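Local coordinates for protein methylaspartate ammonia-lyase (Citrobacter amalonaticus, PDB 1KKO) that catalyses the reversible, magnesium-dependent anti elimination of ammonia from L-threo-3-methylaspartate to give mesaconate, a step of glutamate degradation, at residues F92-D95 with H96-L100; V317-D321 with A322-H326; F399-M402 with N403-I406. One frame throughout, in Å; residues are numbered along the deposited sequence.

All three contacts are local, formed between residues a helical turn or so apart, but their surroundings differ. Contact 1 lies far out in the N-terminal domain on helix 86-101, one side buried and the other exposed; its chemistry is an aromatic pair, an amide-ammonium bond and a wide turn. Contact 2 ends helix 313-321 of the barrel, where Phe319 and Ser324 are buried while Asp321 and Gly323 are exposed, and backbone capping dominates. Contact 3, on helix 392-410, has no exposed residue: its salt bridge and water-linked polar groups lie beside the dimer interface, reached by Asn400 and Arg404. Contacts 2 and 3 share the C-terminal region, yet their centres lie about 31 Å apart.

Contact 1 (F92-D95 with H96-L100)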
loop_
_atom_site.group_PDB
_atom_site.type_symbol
_atom_site.label_atom_id
_atom_site.label_comp_id
_atom_site.label_asym_id
_atom_site.label_seq_id
_atom_site.Cartn_x
_atom_site.Cartn_y
_atom_site.Cartn_z
ATOM N N PHE A 92 -12.089 -24.781 4.157
ATOM C CA PHE A 92 -12.306 -24.848 5.599
ATOM C C PHE A 92 -13.328 -23.786 6.017
ATOM O O PHE A 92 -14.286 -24.066 6.736
ATOM C CB PHE A 92 -10.967 -24.644 6.323
ATOM C CG PHE A 92 -11.074 -24.565 7.827
ATOM C CD1 PHE A 92 -11.362 -23.365 8.456
ATOM C CD2 PHE A 92 -10.840 -25.690 8.614
ATOM C CE1 PHE A 92 -11.451 -23.287 9.827
ATOM C CE2 PHE A 92 -10.922 -25.615 9.990
ATOM C CZ PHE A 92 -11.225 -24.422 10.597
ATOM N N LEU A 93 -13.133 -22.553 5.560
ATOM C CA LEU A 93 -14.035 -21.464 5.929
ATOM C C LEU A 93 -15.429 -21.635 5.335
ATOM O O LEU A 93 -16.439 -21.398 6.014
ATOM C CB LEU A 93 -13.431 -20.124 5.512
ATOM C CG LEU A 93 -12.156 -19.748 6.273
ATOM C CD1 LEU A 93 -11.399 -18.632 5.538
ATOM C CD2 LEU A 93 -12.477 -19.341 7.705
ATOM N N ASN A 94 -15.502 -22.046 4.075
ATOM C CA ASN A 94 -16.801 -22.245 3.445
ATOM C C ASN A 94 -17.576 -23.364 4.144
ATOM O O ASN A 94 -18.769 -23.237 4.395
ATOM C CB ASN A 94 -16.649 -22.530 1.948
ATOM C CG ASN A 94 -16.318 -21.279 1.154
ATOM O OD1 ASN A 94 -16.823 -20.199 1.446
ATOM N ND2 ASN A 94 -15.479 -21.420 0.141
ATOM N N ASP A 95 -16.875 -24.428 4.509
ATOM C CA ASP A 95 -17.502 -25.591 5.139
ATOM C C ASP A 95 -17.892 -25.369 6.594
ATOM O O ASP A 95 -19.001 -25.722 7.014
ATOM C CB ASP A 95 -16.540 -26.779 5.112
ATOM C CG ASP A 95 -16.326 -27.345 3.724
ATOM O OD1 ASP A 95 -17.060 -26.960 2.791
ATOM O OD2 ASP A 95 -15.432 -28.185 3.488
ATOM N N HIS A 96 -16.975 -24.799 7.371
ATOM C CA HIS A 96 -17.141 -24.739 8.814
ATOM C C HIS A 96 -17.568 -23.399 9.371
ATOM O O HIS A 96 -18.103 -23.335 10.470
ATOM C CB HIS A 96 -15.817 -25.083 9.491
ATOM C CG HIS A 96 -15.341 -26.473 9.229
ATOM N ND1 HIS A 96 -14.091 -26.750 8.719
ATOM C CD2 HIS A 96 -15.937 -27.672 9.433
ATOM C CE1 HIS A 96 -13.947 -28.058 8.604
ATOM N NE2 HIS A 96 -15.052 -28.640 9.032
ATOM N N ILE A 97 -17.293 -22.318 8.650
ATOM C CA ILE A 97 -17.547 -21.003 9.200
ATOM C C ILE A 97 -18.701 -20.268 8.533
ATOM O O ILE A 97 -19.467 -19.594 9.208
ATOM C CB ILE A 97 -16.236 -20.182 9.177
ATOM C CG1 ILE A 97 -15.136 -20.906 9.971
ATOM C CG2 ILE A 97 -16.472 -18.781 9.719
ATOM C CD1 ILE A 97 -15.483 -21.195 11.446
ATOM N N LYS A 98 -18.826 -20.392 7.219
ATOM C CA LYS A 98 -19.937 -19.753 6.522
ATOM C C LYS A 98 -21.306 -20.006 7.197
ATOM O O LYS A 98 -22.058 -19.065 7.407
ATOM C CB LYS A 98 -19.958 -20.169 5.054
ATOM C CG LYS A 98 -21.067 -19.515 4.242
ATOM C CD LYS A 98 -21.059 -19.911 2.760
ATOM C CE LYS A 98 -19.970 -20.886 2.391
ATOM N NZ LYS A 98 -19.398 -20.550 1.060
ATOM N N PRO A 99 -21.646 -21.251 7.545
ATOM C CA PRO A 99 -22.940 -21.506 8.201
ATOM C C PRO A 99 -23.093 -20.885 9.582
ATOM O O PRO A 99 -24.206 -20.711 10.080
ATOM C CB PRO A 99 -22.986 -23.027 8.312
ATOM C CG PRO A 99 -22.060 -23.512 7.297
ATOM C CD PRO A 99 -20.920 -22.504 7.284
ATOM N N LEU A 100 -21.975 -20.572 10.225
ATOM C CA LEU A 100 -22.019 -19.926 11.520
ATOM C C LEU A 100 -22.176 -18.423 11.385
ATOM O O LEU A 100 -22.507 -17.734 12.349
ATOM C CB LEU A 100 -20.763 -20.258 12.325
ATOM C CG LEU A 100 -20.603 -21.745 12.645
ATOM C CD1 LEU A 100 -19.259 -22.048 13.294
ATOM C CD2 LEU A 100 -21.727 -22.197 13.539
#
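The rings of Phe92 and His96, one helical turn apart, meet edge to face: the imidazole brings its edge to one face of the phenyl ring, with 4.8 Å between centroids and 66° between planes. His96 ND1 makes the approach, nearer the rim than the middle, and comes within 3.4 Å of Phe92 CD2. In the plane of the imidazole, Phe92 CG lies at its edge. One imidazole face carries a CH-pi contact from Asp95 CB, 4.3 Å above the centre of the His96 ring. With CG of Phe92 anti to the backbone N (chi1 175°), the phenyl ring leans along the helix towards the histidine, and Ile121 touches both side chains.

On another side of the helix, Lys98 folds back over Asn94. The Lys98 chain starts extended, then bends at chi3 (nearly eclipsed, 1°) and chi4, and Lys98 NZ hydrogen-bonds to Asn94 OD1 at 2.6 Å. The ammonium nitrogen sits well above the amide carbonyl plane. On the buried side Leu93 CD2 packs on Ile97 CG1 at 3.8 Å; both residues rest against Phe8 of strand 3-18 and reach Val130 and Leu134, respectively, on helix 128-146.

The backbone widens beneath these side chains. Leu93 O accepts from both Ile97 N and Lys98 N, each at 2.9 Å, the second bond being the straighter. Pro99 has no N-H to give back to the preceding turn, and Pro99 CD lies 3.7 Å from Asn94 O. This is a pi-type turn leading into a proline kink, set in an amphipathic helix that packs on strand 3-18 of the enolase-like N-terminal domain.

Contact 2 (V317-D321 with A322-H326); sequences VDFTD and AGSCH
Ser324 reaches back from the loop to the last turn of helix 313-321, and its contacts can be followed outward from CB. Ser324 CB is 3.6 Å from Phe319 O. One bond further, Ser324 OG gives a hydrogen bond to Phe319 O at 2.8 Å, arriving tilted about 30° from the carbonyl plane. Ser324 OG also lies 3.6 Å from Phe319 CD2, an oblique approach to the phenyl ring. The torsion is what makes this possible: chi1 of 63° sets OG between the serine's own backbone N and carbonyl carbon, turned to the helix end. Ser324 N adds a weak second bond to Phe319 O, 3.4 Å long though fairly straight.

The chain turns at Gly323, which has positive phi (59°). Gly323 N bonds to Thr320 O at 3.0 Å, coming from well above that carbonyl plane, and with the weak Ser324 bond this closes a Schellman motif. Just before it, Ala322 N still bonds to Asp318 O at 3.2 Å, while Ala322 CB rests 3.5 Å from Asp318 O.

The phenyl ring of Phe319 runs inward against Ile285 and Leu288 of helix 281-298 and Ala306 of strand 303-306, its side chain about 8 Å from that of the magnesium ligand Asp307. Asp318 forms a salt bridge with Lys281, and Asp321 a hydrogen bond with Tyr347 OH. The chemistry implies a helix end closed by backbone and side chain together: Phe319 O, whose backbone bond from Ser324 N is weak, is satisfied chiefly by the serine hydroxyl, and the chain is turned back, through Cys325 and His326, towards strand 327-330.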
loop_
_atom_site.group_PDB
_atom_site.type_symbol
_atom_site.label_atom_id
_atom_site.label_comp_id
_atom_site.label_asym_id
_atom_site.label_seq_id
_atom_site.Cartn_x
_atom_site.Cartn_y
_atom_site.Cartn_z
ATOM N N VAL A 317 -0.719 -9.286 29.241
ATOM C CA VAL A 317 -1.025 -9.139 30.660
ATOM C C VAL A 317 0.172 -9.577 31.501
ATOM O O VAL A 317 0.561 -8.877 32.446
ATOM C CB VAL A 317 -2.279 -9.951 31.016
ATOM C CG1 VAL A 317 -2.442 -10.102 32.521
ATOM C CG2 VAL A 317 -3.499 -9.294 30.416
ATOM N N ASP A 318 0.781 -10.706 31.148
ATOM C CA ASP A 318 1.912 -11.236 31.913
ATOM C C ASP A 318 3.144 -10.330 31.849
ATOM O O ASP A 318 3.813 -10.094 32.868
ATOM C CB ASP A 318 2.256 -12.644 31.428
ATOM C CG ASP A 318 1.175 -13.665 31.739
ATOM O OD1 ASP A 318 0.313 -13.426 32.614
ATOM O OD2 ASP A 318 1.124 -14.756 31.146
ATOM N N PHE A 319 3.467 -9.823 30.660
ATOM C CA PHE A 319 4.589 -8.904 30.541
ATOM C C PHE A 319 4.327 -7.609 31.320
ATOM O O PHE A 319 5.242 -7.039 31.915
ATOM C CB PHE A 319 4.903 -8.587 29.072
ATOM C CG PHE A 319 5.772 -9.611 28.379
ATOM C CD1 PHE A 319 5.256 -10.827 27.966
ATOM C CD2 PHE A 319 7.093 -9.330 28.121
ATOM C CE1 PHE A 319 6.057 -11.747 27.320
ATOM C CE2 PHE A 319 7.896 -10.251 27.470
ATOM C CZ PHE A 319 7.373 -11.446 27.065
ATOM N N THR A 320 3.087 -7.139 31.275
ATOM C CA THR A 320 2.680 -5.941 31.998
ATOM C C THR A 320 2.755 -6.126 33.513
ATOM O O THR A 320 3.346 -5.310 34.213
ATOM C CB THR A 320 1.263 -5.574 31.574
ATOM O OG1 THR A 320 1.265 -5.230 30.179
ATOM C CG2 THR A 320 0.760 -4.330 32.313
ATOM N N ASP A 321 2.178 -7.214 34.009
ATOM C CA ASP A 321 2.123 -7.440 35.453
ATOM C C ASP A 321 3.508 -7.557 36.052
ATOM O O ASP A 321 3.700 -7.249 37.216
ATOM C CB ASP A 321 1.369 -8.721 35.757
ATOM C CG ASP A 321 -0.116 -8.614 35.515
ATOM O OD1 ASP A 321 -0.620 -7.494 35.298
ATOM O OD2 ASP A 321 -0.848 -9.626 35.556
ATOM N N ALA A 322 4.461 -8.040 35.270
ATOM C CA ALA A 322 5.826 -8.210 35.739
ATOM C C ALA A 322 6.628 -6.904 35.747
ATOM O O ALA A 322 7.750 -6.876 36.236
ATOM C CB ALA A 322 6.527 -9.232 34.861
ATOM N N GLY A 323 6.085 -5.824 35.194
ATOM C CA GLY A 323 6.828 -4.581 35.099
ATOM C C GLY A 323 8.094 -4.799 34.294
ATOM O O GLY A 323 9.143 -4.238 34.583
ATOM N N SER A 324 7.975 -5.585 33.231
ATOM C CA SER A 324 9.151 -6.081 32.541
ATOM C C SER A 324 9.844 -5.106 31.604
ATOM O O SER A 324 11.021 -5.291 31.294
ATOM C CB SER A 324 8.787 -7.355 31.788
ATOM O OG SER A 324 7.813 -7.097 30.795
ATOM N N CYS A 325 9.139 -4.070 31.163
ATOM C CA CYS A 325 9.664 -3.169 30.152
ATOM C C CYS A 325 8.764 -1.954 30.090
ATOM O O CYS A 325 7.756 -1.902 30.783
ATOM C CB CYS A 325 9.692 -3.874 28.794
ATOM S SG CYS A 325 8.116 -4.569 28.332
ATOM N N HIS A 326 9.126 -0.983 29.274
ATOM C CA HIS A 326 8.373 0.260 29.210
ATOM C C HIS A 326 7.203 0.226 28.259
ATOM O O HIS A 326 6.240 0.953 28.444
ATOM C CB HIS A 326 9.304 1.386 28.794
ATOM C CG HIS A 326 10.523 1.475 29.645
ATOM N ND1 HIS A 326 11.676 0.781 29.353
ATOM C CD2 HIS A 326 10.762 2.142 30.799
ATOM C CE1 HIS A 326 12.575 1.021 30.289
ATOM N NE2 HIS A 326 12.050 1.848 31.174
#

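Contact 3 (F399-M402 with N403-I406)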
loop_
_atom_site.group_PDB
_atom_site.type_symbol
_atom_site.label_atom_id
_atom_site.label_comp_id
_atom_site.label_asym_id
_atom_site.label_seq_id
_atom_site.Cartn_x
_atom_site.Cartn_y
_atom_site.Cartn_z
ATOM N N PHE A 399 -2.374 6.804 8.053
ATOM C CA PHE A 399 -2.530 8.224 8.349
ATOM C C PHE A 399 -3.822 8.764 7.773
ATOM O O PHE A 399 -4.554 9.475 8.465
ATOM C CB PHE A 399 -1.338 8.967 7.772
ATOM C CG PHE A 399 -1.232 10.427 8.130
ATOM C CD1 PHE A 399 -0.768 10.823 9.370
ATOM C CD2 PHE A 399 -1.492 11.401 7.187
ATOM C CE1 PHE A 399 -0.612 12.154 9.676
ATOM C CE2 PHE A 399 -1.328 12.749 7.502
ATOM C CZ PHE A 399 -0.903 13.110 8.749
ATOM N N ASN A 400 -4.121 8.457 6.513
ATOM C CA ASN A 400 -5.300 9.066 5.911
ATOM C C ASN A 400 -6.587 8.518 6.506
ATOM O O ASN A 400 -7.543 9.255 6.662
ATOM C CB ASN A 400 -5.298 8.934 4.396
ATOM C CG ASN A 400 -4.099 9.591 3.738
ATOM O OD1 ASN A 400 -3.242 10.208 4.383
ATOM N ND2 ASN A 400 -4.057 9.480 2.416
ATOM N N GLU A 401 -6.662 7.221 6.788
ATOM C CA GLU A 401 -7.861 6.698 7.430
ATOM C C GLU A 401 -8.028 7.349 8.802
ATOM O O GLU A 401 -9.141 7.705 9.210
ATOM C CB GLU A 401 -7.815 5.183 7.602
ATOM C CG GLU A 401 -9.046 4.608 8.288
ATOM C CD GLU A 401 -10.306 4.631 7.425
ATOM O OE1 GLU A 401 -10.228 5.002 6.234
ATOM O OE2 GLU A 401 -11.383 4.217 7.905
HETATM N N MSE A 402 -6.921 7.527 9.515
HETATM C CA MSE A 402 -6.970 8.140 10.834
HETATM C C MSE A 402 -7.543 9.540 10.745
HETATM O O MSE A 402 -8.465 9.904 11.492
HETATM C CB MSE A 402 -5.565 8.172 11.415
HETATM C CG MSE A 402 -5.491 8.641 12.843
HETATM SE SE MSE A 402 -3.663 8.657 13.504
HETATM C CE MSE A 402 -3.002 10.241 12.519
ATOM N N ASN A 403 -7.009 10.336 9.834
ATOM C CA ASN A 403 -7.486 11.712 9.714
ATOM C C ASN A 403 -8.887 11.839 9.129
ATOM O O ASN A 403 -9.649 12.713 9.539
ATOM C CB ASN A 403 -6.457 12.570 9.009
ATOM C CG ASN A 403 -5.179 12.692 9.816
ATOM O OD1 ASN A 403 -5.228 12.846 11.032
ATOM N ND2 ASN A 403 -4.032 12.602 9.148
ATOM N N ARG A 404 -9.248 10.952 8.215
ATOM C CA ARG A 404 -10.606 10.932 7.706
ATOM C C ARG A 404 -11.577 10.639 8.841
ATOM O O ARG A 404 -12.638 11.246 8.942
ATOM C CB ARG A 404 -10.793 9.851 6.636
ATOM C CG ARG A 404 -10.356 10.224 5.234
ATOM C CD ARG A 404 -10.844 9.231 4.210
ATOM N NE ARG A 404 -10.254 7.892 4.374
ATOM C CZ ARG A 404 -9.097 7.510 3.830
ATOM N NH1 ARG A 404 -8.385 8.358 3.108
ATOM N NH2 ARG A 404 -8.655 6.279 4.003
ATOM N N THR A 405 -11.203 9.693 9.683
ATOM C CA THR A 405 -12.075 9.241 10.753
ATOM C C THR A 405 -12.215 10.298 11.838
ATOM O O THR A 405 -13.319 10.526 12.342
ATOM C CB THR A 405 -11.559 7.929 11.325
ATOM O OG1 THR A 405 -11.552 6.945 10.281
ATOM C CG2 THR A 405 -12.515 7.375 12.385
ATOM N N ILE A 406 -11.118 10.949 12.199
ATOM C CA ILE A 406 -11.181 12.039 13.157
ATOM C C ILE A 406 -12.124 13.110 12.615
ATOM O O ILE A 406 -12.948 13.636 13.365
ATOM C CB ILE A 406 -9.787 12.587 13.426
ATOM C CG1 ILE A 406 -9.012 11.581 14.279
ATOM C CG2 ILE A 406 -9.856 13.951 14.111
ATOM C CD1 ILE A 406 -7.545 11.840 14.398
HETATM O O HOH W 1 -6.267 7.829 1.324
HETATM O O HOH W 2 -4.462 12.270 6.280
HETATM O O HOH W 3 -12.213 5.655 4.537
HETATM O O HOH W 4 -13.347 6.147 8.273
#
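Two turns of helix 392-410, the last long helix of the TIM-barrel domain, carry an i to i+3 salt bridge and an amide nitrogen poised over an aromatic ring. Glu401 OE1 meets Arg404 NH2 at 3.0 Å, using its anti lone pair and lying close to the guanidinium plane; a weak bond from Arg404 NE goes to the same oxygen, and a water joins NE and OE1. The arginine bends at chi3 (-65°), which folds its guanidinium over the helix, with Asn400 O above the centre of one face.

Asn403 ND2 points into the Phe399 ring from over its centre, 3.2 Å from Phe399 CZ, with the amide plane perpendicular to the ring. A water accepts from Asn403 ND2 and lies within reach of Asn400 OD1. Glu401 O is gripped twice by Thr405, by OG1 at 2.7 Å and N at 2.9 Å, from opposite faces of the carbonyl plane. Selenomethionine Met402 and Ile406 run alongside each other, Met402 CG to Ile406 CD1 4.1 Å.

Asn400 and Arg404 face the second subunit: Arg404 has further partners in Glu365 and Ser54 of that chain, and Asn400 bonds to its Tyr12. Towards its own barrel, the helix packs Met402 and Thr405 on helix 365-378, where Glu401 also bonds to His373, while Phe399 and Met402 touch Leu169 of strand 169-170.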